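Local coordinates for protein eukaryotic Translation Initiation 4E (Schistosoma mansoni, PDB 3HXI) that binds the 7-methylguanosine cap of messenger RNA, probably to start translation, and is bound by a 4E-binding-protein peptide, at residues Trp112-Val125 with Val137-Ile151. Sequence-based numbering, arbitrary orientation.
With GTG (7-methyl-guanosine-5'-triphosphate-5'-guanosine), chain C.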
loop_
_atom_site.group_PDB
_atom_site.type_symbol
_atom_site.label_atom_id
_atom_site.label_comp_id
_atom_site.label_asym_id
_atom_site.label_seq_id
_atom_site.Cartn_x
_atom_site.Cartn_y
_atom_site.Cartn_z
ATOM N N TRP A 112 -9.268 2.668 10.256
ATOM C CA TRP A 112 -9.486 1.292 10.695
ATOM C C TRP A 112 -10.306 1.398 11.957
ATOM O O TRP A 112 -10.201 2.391 12.663
ATOM C CB TRP A 112 -8.146 0.612 11.044
ATOM C CG TRP A 112 -7.118 0.777 9.969
ATOM C CD1 TRP A 112 -6.086 1.679 9.944
ATOM C CD2 TRP A 112 -7.049 0.057 8.734
ATOM N NE1 TRP A 112 -5.369 1.545 8.785
ATOM C CE2 TRP A 112 -5.937 0.566 8.016
ATOM C CE3 TRP A 112 -7.811 -0.975 8.166
ATOM C CZ2 TRP A 112 -5.568 0.083 6.748
ATOM C CZ3 TRP A 112 -7.451 -1.453 6.897
ATOM C CH2 TRP A 112 -6.328 -0.933 6.211
ATOM N N ASP A 113 -11.091 0.370 12.254
ATOM C CA ASP A 113 -11.921 0.385 13.458
ATOM C C ASP A 113 -11.104 0.485 14.758
ATOM O O ASP A 113 -11.496 1.218 15.680
ATOM C CB ASP A 113 -12.875 -0.814 13.475
ATOM C CG ASP A 113 -14.006 -0.701 12.436
ATOM O OD1 ASP A 113 -14.314 0.424 11.973
ATOM O OD2 ASP A 113 -14.607 -1.748 12.089
ATOM N N THR A 114 -9.962 -0.207 14.812
ATOM C CA THR A 114 -9.201 -0.393 16.051
ATOM C C THR A 114 -7.743 0.043 15.930
ATOM O O THR A 114 -7.162 -0.022 14.845
ATOM C CB THR A 114 -9.237 -1.878 16.499
ATOM O OG1 THR A 114 -8.473 -2.665 15.586
ATOM C CG2 THR A 114 -10.660 -2.417 16.507
ATOM N N ASP A 115 -7.152 0.470 17.051
ATOM C CA ASP A 115 -5.731 0.816 17.127
ATOM C C ASP A 115 -4.874 -0.341 16.642
ATOM O O ASP A 115 -3.886 -0.135 15.947
ATOM C CB ASP A 115 -5.313 1.191 18.564
ATOM C CG ASP A 115 -5.959 2.491 19.065
ATOM O OD1 ASP A 115 -6.693 3.167 18.294
ATOM O OD2 ASP A 115 -5.755 2.823 20.264
ATOM N N GLU A 116 -5.279 -1.557 17.003
ATOM C CA GLU A 116 -4.533 -2.761 16.680
ATOM C C GLU A 116 -4.373 -2.994 15.174
ATOM O O GLU A 116 -3.320 -3.446 14.723
ATOM C CB GLU A 116 -5.191 -3.976 17.328
ATOM C CG GLU A 116 -4.450 -5.279 17.081
ATOM C CD GLU A 116 -3.234 -5.475 17.996
ATOM O OE1 GLU A 116 -3.040 -4.704 18.963
ATOM O OE2 GLU A 116 -2.470 -6.428 17.740
ATOM N N GLU A 117 -5.409 -2.689 14.397
ATOM C CA GLU A 117 -5.293 -2.800 12.936
ATOM C C GLU A 117 -4.267 -1.824 12.381
ATOM O O GLU A 117 -3.476 -2.176 11.505
ATOM C CB GLU A 117 -6.638 -2.586 12.264
ATOM C CG GLU A 117 -7.621 -3.726 12.480
ATOM C CD GLU A 117 -9.030 -3.336 12.124
ATOM O OE1 GLU A 117 -9.696 -2.707 12.974
ATOM O OE2 GLU A 117 -9.473 -3.647 10.989
ATOM N N ASP A 118 -4.278 -0.591 12.887
ATOM C CA ASP A 118 -3.312 0.415 12.449
ATOM C C ASP A 118 -1.884 -0.022 12.745
ATOM O O ASP A 118 -0.955 0.234 11.954
ATOM C CB ASP A 118 -3.616 1.758 13.109
ATOM C CG ASP A 118 -2.656 2.844 12.686
ATOM O OD1 ASP A 118 -2.849 3.435 11.611
ATOM O OD2 ASP A 118 -1.702 3.102 13.441
ATOM N N ARG A 119 -1.707 -0.666 13.901
ATOM C CA ARG A 119 -0.397 -1.184 14.308
ATOM C C ARG A 119 0.158 -2.226 13.326
ATOM O O ARG A 119 1.368 -2.369 13.204
ATOM C CB ARG A 119 -0.454 -1.751 15.735
ATOM C CG ARG A 119 -0.738 -0.680 16.802
ATOM C CD ARG A 119 -0.526 -1.202 18.237
ATOM N NE ARG A 119 -1.650 -2.014 18.708
ATOM C CZ ARG A 119 -2.571 -1.576 19.569
ATOM N NH1 ARG A 119 -3.564 -2.359 19.947
ATOM N NH2 ARG A 119 -2.501 -0.348 20.050
ATOM N N GLN A 120 -0.731 -2.945 12.643
ATOM C CA GLN A 120 -0.304 -3.988 11.705
ATOM C C GLN A 120 0.238 -3.379 10.423
ATOM O O GLN A 120 1.019 -4.016 9.705
ATOM C CB GLN A 120 -1.467 -4.929 11.349
ATOM C CG GLN A 120 -1.731 -6.047 12.324
ATOM C CD GLN A 120 -0.515 -6.938 12.502
ATOM O OE1 GLN A 120 -0.041 -7.591 11.552
ATOM N NE2 GLN A 120 0.011 -6.948 13.709
ATOM N N ILE A 121 -0.178 -2.147 10.132
ATOM C CA ILE A 121 0.078 -1.561 8.806
ATOM C C ILE A 121 1.537 -1.159 8.630
ATOM O O ILE A 121 2.098 -0.413 9.453
ATOM C CB ILE A 121 -0.857 -0.337 8.504
ATOM C CG1 ILE A 121 -2.344 -0.742 8.528
ATOM C CG2 ILE A 121 -0.454 0.351 7.167
ATOM C CD1 ILE A 121 -2.794 -1.767 7.474
ATOM N N CYS A 122 2.138 -1.642 7.546
ATOM C CA CYS A 122 3.472 -1.204 7.154
ATOM C C CYS A 122 3.420 -0.232 5.987
ATOM O O CYS A 122 3.996 0.850 6.050
ATOM C CB CYS A 122 4.337 -2.401 6.778
ATOM S SG CYS A 122 4.639 -3.498 8.176
ATOM N N GLY A 123 2.728 -0.612 4.918
ATOM C CA GLY A 123 2.677 0.248 3.736
ATOM C C GLY A 123 1.836 -0.303 2.599
ATOM O O GLY A 123 1.221 -1.368 2.738
ATOM N N ALA A 124 1.810 0.430 1.491
ATOM C CA ALA A 124 1.035 0.067 0.302
ATOM C C ALA A 124 1.926 0.128 -0.949
ATOM O O ALA A 124 2.921 0.870 -0.988
ATOM C CB ALA A 124 -0.172 0.983 0.146
ATOM N N VAL A 125 1.564 -0.650 -1.959
ATOM C CA VAL A 125 2.373 -0.784 -3.179
ATOM C C VAL A 125 1.449 -0.830 -4.396
ATOM O O VAL A 125 0.477 -1.582 -4.399
ATOM C CB VAL A 125 3.206 -2.087 -3.170
ATOM C CG1 VAL A 125 4.211 -2.124 -4.354
ATOM C CG2 VAL A 125 3.949 -2.275 -1.841
ATOM N N VAL A 137 -1.150 -4.295 0.258
ATOM C CA VAL A 137 -0.918 -3.655 1.541
ATOM C C VAL A 137 -0.084 -4.626 2.363
ATOM O O VAL A 137 -0.484 -5.769 2.576
ATOM C CB VAL A 137 -2.216 -3.355 2.284
ATOM C CG1 VAL A 137 -1.919 -2.930 3.736
ATOM C CG2 VAL A 137 -3.020 -2.303 1.547
ATOM N N TRP A 138 1.060 -4.145 2.830
ATOM C CA TRP A 138 2.002 -4.941 3.606
ATOM C C TRP A 138 1.709 -4.761 5.091
ATOM O O TRP A 138 1.529 -3.622 5.553
ATOM C CB TRP A 138 3.406 -4.424 3.307
ATOM C CG TRP A 138 3.960 -4.840 1.961
ATOM C CD1 TRP A 138 3.269 -5.052 0.788
ATOM C CD2 TRP A 138 5.336 -5.069 1.664
ATOM N NE1 TRP A 138 4.152 -5.395 -0.221
ATOM C CE2 TRP A 138 5.422 -5.425 0.298
ATOM C CE3 TRP A 138 6.517 -4.997 2.427
ATOM C CZ2 TRP A 138 6.645 -5.734 -0.321
ATOM C CZ3 TRP A 138 7.721 -5.306 1.819
ATOM C CH2 TRP A 138 7.781 -5.651 0.444
ATOM N N LEU A 139 1.668 -5.889 5.803
ATOM C CA LEU A 139 1.305 -5.988 7.215
ATOM C C LEU A 139 2.488 -6.549 7.985
ATOM O O LEU A 139 3.297 -7.291 7.428
ATOM C CB LEU A 139 0.115 -6.941 7.386
ATOM C CG LEU A 139 -1.234 -6.537 6.775
ATOM C CD1 LEU A 139 -2.366 -7.365 7.386
ATOM C CD2 LEU A 139 -1.518 -5.063 7.031
ATOM N N THR A 140 2.583 -6.228 9.269
ATOM C CA THR A 140 3.790 -6.577 10.029
ATOM C C THR A 140 3.883 -8.044 10.487
ATOM O O THR A 140 4.987 -8.534 10.770
ATOM C CB THR A 140 3.984 -5.631 11.228
ATOM O OG1 THR A 140 5.313 -5.777 11.744
ATOM C CG2 THR A 140 2.973 -5.930 12.313
ATOM N N SER A 141 2.739 -8.715 10.599
ATOM C CA SER A 141 2.704 -10.138 10.949
ATOM C C SER A 141 2.050 -10.966 9.846
ATOM O O SER A 141 1.473 -10.408 8.912
ATOM C CB SER A 141 1.953 -10.345 12.263
ATOM O OG SER A 141 0.558 -10.348 12.021
ATOM N N ASP A 142 2.139 -12.292 9.960
ATOM C CA ASP A 142 1.455 -13.192 9.014
ATOM C C ASP A 142 0.497 -14.128 9.729
ATOM O O ASP A 142 -0.092 -15.013 9.115
ATOM C CB ASP A 142 2.467 -13.994 8.174
ATOM C CG ASP A 142 3.333 -14.942 9.020
ATOM O OD1 ASP A 142 4.462 -15.254 8.598
ATOM O OD2 ASP A 142 2.893 -15.352 10.113
ATOM N N ASN A 143 0.314 -13.909 11.026
ATOM C CA ASN A 143 -0.391 -14.877 11.866
ATOM C C ASN A 143 -1.326 -14.275 12.913
ATOM O O ASN A 143 -1.885 -15.004 13.732
ATOM C CB ASN A 143 0.615 -15.855 12.497
ATOM C CG ASN A 143 1.556 -15.190 13.497
ATOM O OD1 ASN A 143 1.478 -13.973 13.777
ATOM N ND2 ASN A 143 2.448 -16.001 14.069
ATOM N N GLU A 144 -1.496 -12.951 12.891
ATOM C CA GLU A 144 -2.598 -12.306 13.633
ATOM C C GLU A 144 -3.906 -12.380 12.831
ATOM O O GLU A 144 -4.401 -11.360 12.319
ATOM C CB GLU A 144 -2.253 -10.853 13.979
ATOM C CG GLU A 144 -1.044 -10.698 14.898
ATOM C CD GLU A 144 -1.365 -11.015 16.349
ATOM O OE1 GLU A 144 -2.530 -10.835 16.770
ATOM O OE2 GLU A 144 -0.441 -11.456 17.067
ATOM N N GLU A 145 -4.460 -13.593 12.736
ATOM C CA GLU A 145 -5.574 -13.896 11.819
ATOM C C GLU A 145 -6.720 -12.894 11.871
ATOM O O GLU A 145 -7.151 -12.361 10.845
ATOM C CB GLU A 145 -6.133 -15.302 12.089
ATOM C CG GLU A 145 -7.264 -15.733 11.102
ATOM C CD GLU A 145 -7.711 -17.166 11.300
ATOM O OE1 GLU A 145 -6.834 -18.055 11.327
ATOM O OE2 GLU A 145 -8.931 -17.405 11.424
ATOM N N GLU A 146 -7.217 -12.658 13.074
ATOM C CA GLU A 146 -8.400 -11.852 13.255
ATOM C C GLU A 146 -8.183 -10.410 12.762
ATOM O O GLU A 146 -9.017 -9.878 12.036
ATOM C CB GLU A 146 -8.816 -11.903 14.723
ATOM C CG GLU A 146 -10.002 -11.053 15.060
ATOM C CD GLU A 146 -10.492 -11.334 16.463
ATOM O OE1 GLU A 146 -9.664 -11.727 17.314
ATOM O OE2 GLU A 146 -11.698 -11.172 16.702
ATOM N N THR A 147 -7.051 -9.809 13.126
ATOM C CA THR A 147 -6.706 -8.432 12.715
ATOM C C THR A 147 -6.422 -8.361 11.209
ATOM O O THR A 147 -6.911 -7.461 10.508
ATOM C CB THR A 147 -5.468 -7.937 13.489
ATOM O OG1 THR A 147 -5.713 -8.083 14.895
ATOM C CG2 THR A 147 -5.160 -6.470 13.187
ATOM N N ILE A 148 -5.637 -9.319 10.719
ATOM C CA ILE A 148 -5.321 -9.405 9.298
ATOM C C ILE A 148 -6.618 -9.471 8.476
ATOM O O ILE A 148 -6.777 -8.704 7.534
ATOM C CB ILE A 148 -4.394 -10.593 8.990
ATOM C CG1 ILE A 148 -3.013 -10.364 9.620
ATOM C CG2 ILE A 148 -4.339 -10.874 7.464
ATOM C CD1 ILE A 148 -2.052 -11.533 9.457
ATOM N N LEU A 149 -7.551 -10.346 8.879
ATOM C CA LEU A 149 -8.857 -10.454 8.220
ATOM C C LEU A 149 -9.737 -9.210 8.281
ATOM O O LEU A 149 -10.344 -8.860 7.265
ATOM C CB LEU A 149 -9.638 -11.707 8.668
ATOM C CG LEU A 149 -9.370 -13.061 7.971
ATOM C CD1 LEU A 149 -9.964 -13.105 6.557
ATOM C CD2 LEU A 149 -7.912 -13.428 7.906
ATOM N N SER A 150 -9.823 -8.530 9.432
ATOM C CA SER A 150 -10.576 -7.259 9.471
ATOM C C SER A 150 -9.952 -6.163 8.584
ATOM O O SER A 150 -10.671 -5.336 8.015
ATOM C CB SER A 150 -10.769 -6.744 10.896
ATOM O OG SER A 150 -9.526 -6.365 11.456
ATOM N N ILE A 151 -8.627 -6.187 8.455
ATOM C CA ILE A 151 -7.932 -5.244 7.551
ATOM C C ILE A 151 -8.296 -5.560 6.113
ATOM O O ILE A 151 -8.626 -4.658 5.330
ATOM C CB ILE A 151 -6.414 -5.260 7.763
ATOM C CG1 ILE A 151 -6.060 -4.527 9.057
ATOM C CG2 ILE A 151 -5.651 -4.623 6.561
ATOM C CD1 ILE A 151 -4.622 -4.672 9.443
HETATM P PA GTG C . 7.696 -8.166 -8.212
HETATM O O1A GTG C . 8.026 -6.923 -8.994
HETATM O O2A GTG C . 6.812 -8.126 -6.984
HETATM O O3A GTG C . 7.138 -9.348 -9.144
HETATM P PB GTG C . 6.635 -9.302 -10.653
HETATM O O1B GTG C . 5.571 -8.249 -10.846
HETATM O O2B GTG C . 6.332 -10.752 -11.016
HETATM O O3B GTG C . 8.001 -8.913 -11.407
HETATM N N9A GTG C . 11.909 -8.192 -4.901
HETATM C C8A GTG C . 10.659 -7.745 -4.741
HETATM N N7A GTG C . 10.530 -7.260 -3.485
HETATM C C7X GTG C . 9.273 -6.675 -2.955
HETATM C C5A GTG C . 11.707 -7.413 -2.874
HETATM C C6A GTG C . 12.128 -7.090 -1.579
HETATM O O6A GTG C . 11.377 -6.554 -0.731
HETATM N N1A GTG C . 13.405 -7.393 -1.236
HETATM C C2A GTG C . 14.246 -7.972 -2.150
HETATM N N2A GTG C . 15.518 -8.276 -1.837
HETATM N N3A GTG C . 13.834 -8.277 -3.401
HETATM C C4A GTG C . 12.572 -7.994 -3.769
HETATM O O5D GTG C . 9.082 -8.753 -7.721
HETATM C C5D GTG C . 10.081 -9.064 -8.686
HETATM C C4D GTG C . 11.348 -9.483 -7.974
HETATM O O4D GTG C . 11.871 -8.356 -7.284
HETATM C C3D GTG C . 11.139 -10.544 -6.914
HETATM O O3D GTG C . 11.088 -11.849 -7.487
HETATM C C2D GTG C . 12.345 -10.329 -6.032
HETATM O O2D GTG C . 13.493 -10.967 -6.613
HETATM C C1D GTG C . 12.520 -8.817 -6.099
HETATM P PG GTG C . 8.179 -8.512 -12.952
HETATM O O1G GTG C . 6.910 -8.045 -13.593
HETATM O O2G GTG C . 9.005 -9.594 -13.626
HETATM O O5E GTG C . 9.147 -7.242 -12.771
HETATM C C5E GTG C . 8.630 -6.012 -12.265
HETATM C C4E GTG C . 9.713 -4.953 -12.284
HETATM O O4E GTG C . 10.763 -5.352 -11.398
HETATM C C3E GTG C . 10.363 -4.793 -13.646
HETATM O O3E GTG C . 10.838 -3.438 -13.726
HETATM C C2E GTG C . 11.572 -5.715 -13.601
HETATM O O2E GTG C . 12.621 -5.311 -14.497
HETATM C C1E GTG C . 11.980 -5.548 -12.144
HETATM N N9B GTG C . 12.685 -6.675 -11.500
HETATM C C8B GTG C . 11.938 -7.910 -11.463
HETATM N N7B GTG C . 12.866 -8.772 -10.738
HETATM C C5B GTG C . 13.965 -8.033 -10.399
HETATM C C6B GTG C . 15.206 -8.344 -9.667
HETATM O O6B GTG C . 15.352 -9.517 -9.228
HETATM N N1B GTG C . 16.131 -7.353 -9.523
HETATM C C2B GTG C . 15.929 -6.085 -10.022
HETATM N N2B GTG C . 16.856 -5.108 -9.860
HETATM N N3B GTG C . 14.808 -5.736 -10.700
HETATM C C4B GTG C . 13.834 -6.650 -10.889
HETATM O O HOH W 1 -3.397 -8.274 16.090
#
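Gly123 and Trp138 form an antiparallel hydrogen-bonded pair, Trp138 N to Gly123 O at 2.8 Å, and Trp138 O accepts from Cys122 N at 2.9 Å and weakly from Gly123 N, so two residues face one in a classic beta bulge; beyond this hairpin, helices 115-120 and 145-151 cross at -86°. Gln120 is joined twice to the loop after strand 137-139. Its backbone O accepts from Thr140 N at 2.7 Å, in the carbonyl plane. Its side chain folds about CB-CG (chi2 -59°), which turns the amide toward the same loop. There OE1 takes Ser141 OG at 2.9 Å from well above the carbonyl plane and Ser141 N from the opposite face, while Thr140 CG2 lies against NE2 at 3.4 Å. Where the helices cross, the methyl CG2 of Thr147 touches both Gln120 CG and Glu117 CA. Ser150 OG lies 2.8 Å from Glu117 OE2, with Thr147 O also within its reach. Glu117 OE1 accepts from Thr114 N, and Thr114 OG1 in return accepts from Glu117 N, a capping box; Thr114 OG1 also donates to OE1. Ile151 spreads its branches, CG2 meeting Trp112 CZ3 obliquely at 3.7 Å and CD1 reaching Gln120 CB and the tip of Ile121. On the other sheet face, Val125 CG2 approaches Trp138 NE1 at 3.5 Å; the indole's far edge meets the cap methyl C7X in plane. One water donates to Glu116 OE2 and Glu144 OE1, and accepts from Thr147 OG1, probably easing carboxylate repulsion. Glu117 OE1 and Gln120 OE1 are thus each doubly bonded by donors; Ser150 may add a helix-to-helix bond at OE2, while Gln120 secures the loop leaving the hairpin.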